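Local structure of restriction endonuclease EcoP15I, modification subunit (Escherichia coli, 4ZCF) at residues L58-K63 with K208-E213; K63-L68 with W174-Y179. The protein recognises the DNA sequence 5'-CAGCAG-3' as a homodimer and transfers a methyl group from S-adenosyl-L-methionine to N6 of its second adenine. One frame throughout, in Å; residues are numbered along the deposited sequence.

Contact 1. Residues L58-K63 with K208-E213; sequences LNWLGK and KLVCDE. With MN (manganese (II) ion), chain G.
L58 leans on helix 204-215 with a single methyl: its CD2 lies 3.9 Å from CB of L209 and 3.8 Å from the backbone N of V210. With CG anti to the backbone N (chi1 175°), the leucine extends toward the helix, so that CD2 meets both neighbours. Two residues along the strand, the indole of W60 brings CH2 to within 4.0 Å of CG2 of V210, the two side chains crossing at about a right angle. Beyond W60 a type II turn, closed by K63 N to W60 O, lets the lysine fold back: K63 CB sits 3.8 Å above the centre of the W60 ring, and the extended chain carries NZ to the O of L58 (2.9 Å, C=O...N angle 166°). E213 comes from the opposite direction; its OE2 binds manganese at 2.4 Å, while OE1 stays 4.1 Å from K63 NZ, too far for a salt bridge though the charges are opposite. A methionine in place of K63 would probably leave the L58 carbonyl without its donor and E213 with the manganese but without the lysine's charge nearby. Here a strand packs across a helix at 105° while pairing antiparallel with a strand of the second Mod subunit, a beta ladder that continues through the dimer interface.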
loop_
_atom_site.group_PDB
_atom_site.type_symbol
_atom_site.label_atom_id
_atom_site.label_comp_id
_atom_site.label_asym_id
_atom_site.label_seq_id
_atom_site.Cartn_x
_atom_site.Cartn_y
_atom_site.Cartn_z
ATOM N N LEU A 58 -9.803 7.982 -10.085
ATOM C CA LEU A 58 -11.031 7.191 -9.962
ATOM C C LEU A 58 -11.998 8.136 -9.202
ATOM O O LEU A 58 -11.758 8.507 -8.044
ATOM C CB LEU A 58 -10.822 5.872 -9.188
ATOM C CG LEU A 58 -12.088 5.034 -8.903
ATOM C CD1 LEU A 58 -12.586 4.326 -10.170
ATOM C CD2 LEU A 58 -11.841 4.018 -7.798
ATOM N N ASN A 59 -13.019 8.612 -9.926
ATOM C CA ASN A 59 -14.015 9.542 -9.405
ATOM C C ASN A 59 -15.340 8.854 -9.492
ATOM O O ASN A 59 -15.601 8.101 -10.445
ATOM C CB ASN A 59 -14.093 10.843 -10.233
ATOM C CG ASN A 59 -12.781 11.474 -10.644
ATOM O OD1 ASN A 59 -12.025 12.000 -9.816
ATOM N ND2 ASN A 59 -12.528 11.505 -11.954
ATOM N N TRP A 60 -16.168 9.102 -8.476
ATOM C CA TRP A 60 -17.517 8.601 -8.373
ATOM C C TRP A 60 -18.332 9.591 -7.530
ATOM O O TRP A 60 -17.756 10.274 -6.669
ATOM C CB TRP A 60 -17.523 7.141 -7.820
ATOM C CG TRP A 60 -17.341 7.010 -6.340
ATOM C CD1 TRP A 60 -18.321 6.982 -5.400
ATOM C CD2 TRP A 60 -16.098 6.917 -5.626
ATOM N NE1 TRP A 60 -17.773 6.867 -4.143
ATOM C CE2 TRP A 60 -16.411 6.866 -4.247
ATOM C CE3 TRP A 60 -14.745 6.883 -6.015
ATOM C CZ2 TRP A 60 -15.429 6.789 -3.257
ATOM C CZ3 TRP A 60 -13.772 6.762 -5.030
ATOM C CH2 TRP A 60 -14.119 6.697 -3.672
ATOM N N LEU A 61 -19.654 9.699 -7.804
ATOM C CA LEU A 61 -20.613 10.536 -7.047
ATOM C C LEU A 61 -20.780 9.843 -5.690
ATOM O O LEU A 61 -21.188 8.670 -5.647
ATOM C CB LEU A 61 -21.971 10.608 -7.796
ATOM C CG LEU A 61 -23.178 11.280 -7.082
ATOM C CD1 LEU A 61 -23.050 12.806 -7.071
ATOM C CD2 LEU A 61 -24.517 10.846 -7.712
ATOM N N GLY A 62 -20.386 10.535 -4.617
ATOM C CA GLY A 62 -20.392 9.963 -3.272
ATOM C C GLY A 62 -19.007 9.890 -2.651
ATOM O O GLY A 62 -18.876 9.539 -1.474
ATOM N N LYS A 63 -17.958 10.256 -3.428
ATOM C CA LYS A 63 -16.580 10.321 -2.959
ATOM C C LYS A 63 -16.469 11.348 -1.839
ATOM O O LYS A 63 -15.805 11.072 -0.836
ATOM C CB LYS A 63 -15.619 10.662 -4.116
ATOM C CG LYS A 63 -14.154 10.452 -3.764
ATOM C CD LYS A 63 -13.232 10.438 -4.982
ATOM C CE LYS A 63 -11.783 10.312 -4.539
ATOM N NZ LYS A 63 -10.871 9.951 -5.656
ATOM N N LYS A 208 -9.056 -2.092 -6.411
ATOM C CA LYS A 208 -7.623 -1.985 -6.622
ATOM C C LYS A 208 -7.253 -0.536 -6.846
ATOM O O LYS A 208 -6.254 -0.079 -6.281
ATOM C CB LYS A 208 -7.174 -2.857 -7.815
ATOM C CG LYS A 208 -6.621 -4.218 -7.425
ATOM C CD LYS A 208 -5.226 -4.149 -6.746
ATOM C CE LYS A 208 -4.065 -4.017 -7.702
ATOM N NZ LYS A 208 -3.857 -2.607 -8.132
ATOM N N LEU A 209 -8.091 0.196 -7.624
ATOM C CA LEU A 209 -7.906 1.633 -7.864
ATOM C C LEU A 209 -8.158 2.499 -6.623
ATOM O O LEU A 209 -7.386 3.437 -6.392
ATOM C CB LEU A 209 -8.650 2.141 -9.122
ATOM C CG LEU A 209 -8.109 1.610 -10.492
ATOM C CD1 LEU A 209 -8.727 2.346 -11.637
ATOM C CD2 LEU A 209 -6.600 1.743 -10.605
ATOM N N VAL A 210 -9.158 2.144 -5.772
ATOM C CA VAL A 210 -9.406 2.862 -4.501
ATOM C C VAL A 210 -8.322 2.572 -3.461
ATOM O O VAL A 210 -8.029 3.432 -2.633
ATOM C CB VAL A 210 -10.854 2.732 -3.962
ATOM C CG1 VAL A 210 -11.052 1.468 -3.154
ATOM C CG2 VAL A 210 -11.250 3.947 -3.143
ATOM N N CYS A 211 -7.697 1.377 -3.524
ATOM C CA CYS A 211 -6.605 0.990 -2.626
ATOM C C CYS A 211 -5.357 1.739 -2.972
ATOM O O CYS A 211 -4.545 2.044 -2.093
ATOM C CB CYS A 211 -6.372 -0.511 -2.666
ATOM S SG CYS A 211 -7.501 -1.454 -1.632
ATOM N N ASP A 212 -5.195 2.027 -4.271
ATOM C CA ASP A 212 -4.125 2.858 -4.804
ATOM C C ASP A 212 -4.268 4.244 -4.191
ATOM O O ASP A 212 -3.314 4.737 -3.615
ATOM C CB ASP A 212 -4.167 2.894 -6.338
ATOM C CG ASP A 212 -3.657 1.628 -7.036
ATOM O OD1 ASP A 212 -2.981 0.811 -6.375
ATOM O OD2 ASP A 212 -3.895 1.482 -8.270
ATOM N N GLU A 213 -5.493 4.788 -4.164
ATOM C CA GLU A 213 -5.805 6.085 -3.557
ATOM C C GLU A 213 -5.479 6.135 -2.068
ATOM O O GLU A 213 -4.672 6.979 -1.659
ATOM C CB GLU A 213 -7.302 6.420 -3.776
ATOM C CG GLU A 213 -7.562 7.684 -4.573
ATOM C CD GLU A 213 -7.412 8.940 -3.752
ATOM O OE1 GLU A 213 -8.112 9.061 -2.718
ATOM O OE2 GLU A 213 -6.570 9.791 -4.124
HETATM MN MN MN G . -6.276 12.025 -4.834
#

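Contact 2. Residues K63-L68 with W174-Y179; sequences KSYARL and WLTFIY
Y65 presents its ring edge to T176, the methyl CG2 lying 3.6 Å from CD2 and near the plane of the ring. The second aromatic ring of the interface, that of Y179, reaches across from helix 171-188 to meet A66 and R67. Its CD1 is 3.8 Å from CB of A66, and farther along, the hydroxyl OH comes to 3.9 Å from CG of R67. Y179 gets there because its CG is anti to the backbone N (chi1 -177°), which sends the ring out across the neighbouring helix. The R67 chain then bends at chi3, and its guanidinium stands almost perpendicular to the tyrosine ring (89°), with CA of S64 3.5 Å above one of its own faces. Tyrosine and arginine thus meet through the aliphatic root of the arginine and not by stacking.

Between the two tyrosines the backbones draw together at A66 and T176, whose CA atoms are 5.1 Å apart. Only a methyl stands on the A66 side, and CB of A66 comes to 3.9 Å from the backbone O of T176. T176 serves two environments: OG1 bonds to S172 O one turn earlier in its own helix, while CG2 faces Y65. The hydroxyl of Y65 is likewise held, by D137.

This is a worked case of parallel helix packing, with short axes 8.6 Å apart and inclined by 19°, close approach being bought with a small residue and bulk placed to either side of it. Helix 154-164 adds I160 and T164 against Y65 and F163 against T176. Strand 57-60 packs through W60 on L175 and Y179, and helix 204-215 meets I178 and Y179 through V210.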
loop_
_atom_site.group_PDB
_atom_site.type_symbol
_atom_site.label_atom_id
_atom_site.label_comp_id
_atom_site.label_asym_id
_atom_site.label_seq_id
_atom_site.Cartn_x
_atom_site.Cartn_y
_atom_site.Cartn_z
ATOM N N LYS A 63 -17.958 10.256 -3.428
ATOM C CA LYS A 63 -16.580 10.321 -2.959
ATOM C C LYS A 63 -16.469 11.348 -1.839
ATOM O O LYS A 63 -15.805 11.072 -0.836
ATOM C CB LYS A 63 -15.619 10.662 -4.116
ATOM C CG LYS A 63 -14.154 10.452 -3.764
ATOM C CD LYS A 63 -13.232 10.438 -4.982
ATOM C CE LYS A 63 -11.783 10.312 -4.539
ATOM N NZ LYS A 63 -10.871 9.951 -5.656
ATOM N N SER A 64 -17.122 12.532 -2.010
ATOM C CA SER A 64 -17.145 13.611 -1.007
ATOM C C SER A 64 -17.914 13.186 0.233
ATOM O O SER A 64 -17.533 13.581 1.337
ATOM C CB SER A 64 -17.701 14.916 -1.585
ATOM O OG SER A 64 -18.877 14.747 -2.364
ATOM N N TYR A 65 -18.980 12.366 0.045
ATOM C CA TYR A 65 -19.819 11.761 1.082
ATOM C C TYR A 65 -19.026 10.699 1.863
ATOM O O TYR A 65 -19.153 10.638 3.090
ATOM C CB TYR A 65 -21.096 11.136 0.463
ATOM C CG TYR A 65 -22.086 10.589 1.476
ATOM C CD1 TYR A 65 -22.972 11.431 2.140
ATOM C CD2 TYR A 65 -22.168 9.224 1.735
ATOM C CE1 TYR A 65 -23.886 10.935 3.069
ATOM C CE2 TYR A 65 -23.097 8.712 2.640
ATOM C CZ TYR A 65 -23.948 9.572 3.315
ATOM O OH TYR A 65 -24.869 9.082 4.211
ATOM N N ALA A 66 -18.241 9.849 1.160
ATOM C CA ALA A 66 -17.386 8.818 1.779
ATOM C C ALA A 66 -16.276 9.470 2.613
ATOM O O ALA A 66 -15.974 8.985 3.697
ATOM C CB ALA A 66 -16.789 7.908 0.720
ATOM N N ARG A 67 -15.713 10.594 2.136
ATOM C CA ARG A 67 -14.688 11.370 2.857
ATOM C C ARG A 67 -15.237 11.966 4.191
ATOM O O ARG A 67 -14.544 11.960 5.211
ATOM C CB ARG A 67 -14.084 12.463 1.954
ATOM C CG ARG A 67 -13.032 11.925 0.978
ATOM C CD ARG A 67 -12.248 13.017 0.262
ATOM N NE ARG A 67 -12.938 13.519 -0.932
ATOM C CZ ARG A 67 -13.599 14.674 -1.001
ATOM N NH1 ARG A 67 -13.663 15.478 0.056
ATOM N NH2 ARG A 67 -14.196 15.036 -2.129
ATOM N N LEU A 68 -16.497 12.434 4.167
ATOM C CA LEU A 68 -17.238 12.984 5.301
ATOM C C LEU A 68 -17.470 11.887 6.353
ATOM O O LEU A 68 -17.073 12.053 7.512
ATOM C CB LEU A 68 -18.584 13.546 4.799
ATOM C CG LEU A 68 -19.533 14.113 5.854
ATOM C CD1 LEU A 68 -18.871 15.251 6.671
ATOM C CD2 LEU A 68 -20.793 14.571 5.216
ATOM N N TRP A 174 -21.068 1.073 -4.129
ATOM C CA TRP A 174 -20.090 0.141 -3.547
ATOM C C TRP A 174 -18.831 0.854 -3.044
ATOM O O TRP A 174 -18.403 0.583 -1.930
ATOM C CB TRP A 174 -19.758 -0.995 -4.514
ATOM C CG TRP A 174 -19.042 -2.140 -3.853
ATOM C CD1 TRP A 174 -19.615 -3.222 -3.246
ATOM C CD2 TRP A 174 -17.613 -2.316 -3.733
ATOM N NE1 TRP A 174 -18.636 -4.073 -2.771
ATOM C CE2 TRP A 174 -17.397 -3.533 -3.041
ATOM C CE3 TRP A 174 -16.495 -1.568 -4.154
ATOM C CZ2 TRP A 174 -16.107 -4.019 -2.762
ATOM C CZ3 TRP A 174 -15.217 -2.036 -3.860
ATOM C CH2 TRP A 174 -15.030 -3.255 -3.196
ATOM N N LEU A 175 -18.276 1.806 -3.824
ATOM C CA LEU A 175 -17.089 2.588 -3.427
ATOM C C LEU A 175 -17.373 3.536 -2.256
ATOM O O LEU A 175 -16.496 3.758 -1.419
ATOM C CB LEU A 175 -16.498 3.348 -4.617
ATOM C CG LEU A 175 -15.882 2.508 -5.767
ATOM C CD1 LEU A 175 -15.716 3.352 -7.013
ATOM C CD2 LEU A 175 -14.522 1.928 -5.400
ATOM N N THR A 176 -18.624 4.045 -2.158
ATOM C CA THR A 176 -19.072 4.921 -1.067
ATOM C C THR A 176 -19.098 4.087 0.222
ATOM O O THR A 176 -18.769 4.599 1.293
ATOM C CB THR A 176 -20.451 5.564 -1.403
ATOM O OG1 THR A 176 -20.416 6.125 -2.718
ATOM C CG2 THR A 176 -20.872 6.643 -0.395
ATOM N N PHE A 177 -19.487 2.808 0.109
ATOM C CA PHE A 177 -19.542 1.873 1.230
ATOM C C PHE A 177 -18.155 1.481 1.769
ATOM O O PHE A 177 -17.942 1.650 2.972
ATOM C CB PHE A 177 -20.431 0.656 0.904
ATOM C CG PHE A 177 -20.358 -0.490 1.900
ATOM C CD1 PHE A 177 -20.795 -0.325 3.209
ATOM C CD2 PHE A 177 -19.866 -1.732 1.519
ATOM C CE1 PHE A 177 -20.711 -1.370 4.125
ATOM C CE2 PHE A 177 -19.766 -2.767 2.438
ATOM C CZ PHE A 177 -20.192 -2.580 3.734
ATOM N N ILE A 178 -17.206 0.992 0.913
ATOM C CA ILE A 178 -15.871 0.580 1.417
ATOM C C ILE A 178 -14.900 1.673 1.801
ATOM O O ILE A 178 -14.160 1.469 2.758
ATOM C CB ILE A 178 -15.153 -0.574 0.644
ATOM C CG1 ILE A 178 -15.116 -0.321 -0.859
ATOM C CG2 ILE A 178 -15.743 -1.963 0.967
ATOM C CD1 ILE A 178 -14.000 0.550 -1.346
ATOM N N TYR A 179 -14.806 2.776 1.006
ATOM C CA TYR A 179 -13.867 3.880 1.258
ATOM C C TYR A 179 -13.647 4.245 2.747
ATOM O O TYR A 179 -12.480 4.209 3.181
ATOM C CB TYR A 179 -14.190 5.146 0.417
ATOM C CG TYR A 179 -13.182 6.271 0.610
ATOM C CD1 TYR A 179 -13.231 7.095 1.731
ATOM C CD2 TYR A 179 -12.143 6.471 -0.300
ATOM C CE1 TYR A 179 -12.255 8.056 1.970
ATOM C CE2 TYR A 179 -11.175 7.453 -0.085
ATOM C CZ TYR A 179 -11.238 8.244 1.053
ATOM O OH TYR A 179 -10.295 9.214 1.311
#

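Overall arrangement
The centres of contacts 1 and 2 are 8 Å apart, and K63, where strand 57-60 gives way to helix 63-71, belongs to both. Along the chain come 58-63, 63-68, 174-179 and 208-213, so the outer pair encloses the inner one. The two contacts also touch: W60 NE1 and T176 OG1, 3.1 Å apart, form a probable hydrogen bond, and CG1 of V210 packs 3.6 Å from CD1 of I178. One continuous N-terminal strand and helix is therefore laid over helices 171-188 and 204-215 of the methylase region, which precede and follow strand 193-199 of the large sheet. Contact 1 lies nearer the DNA, about 15 Å between nearest atoms against about 26 Å.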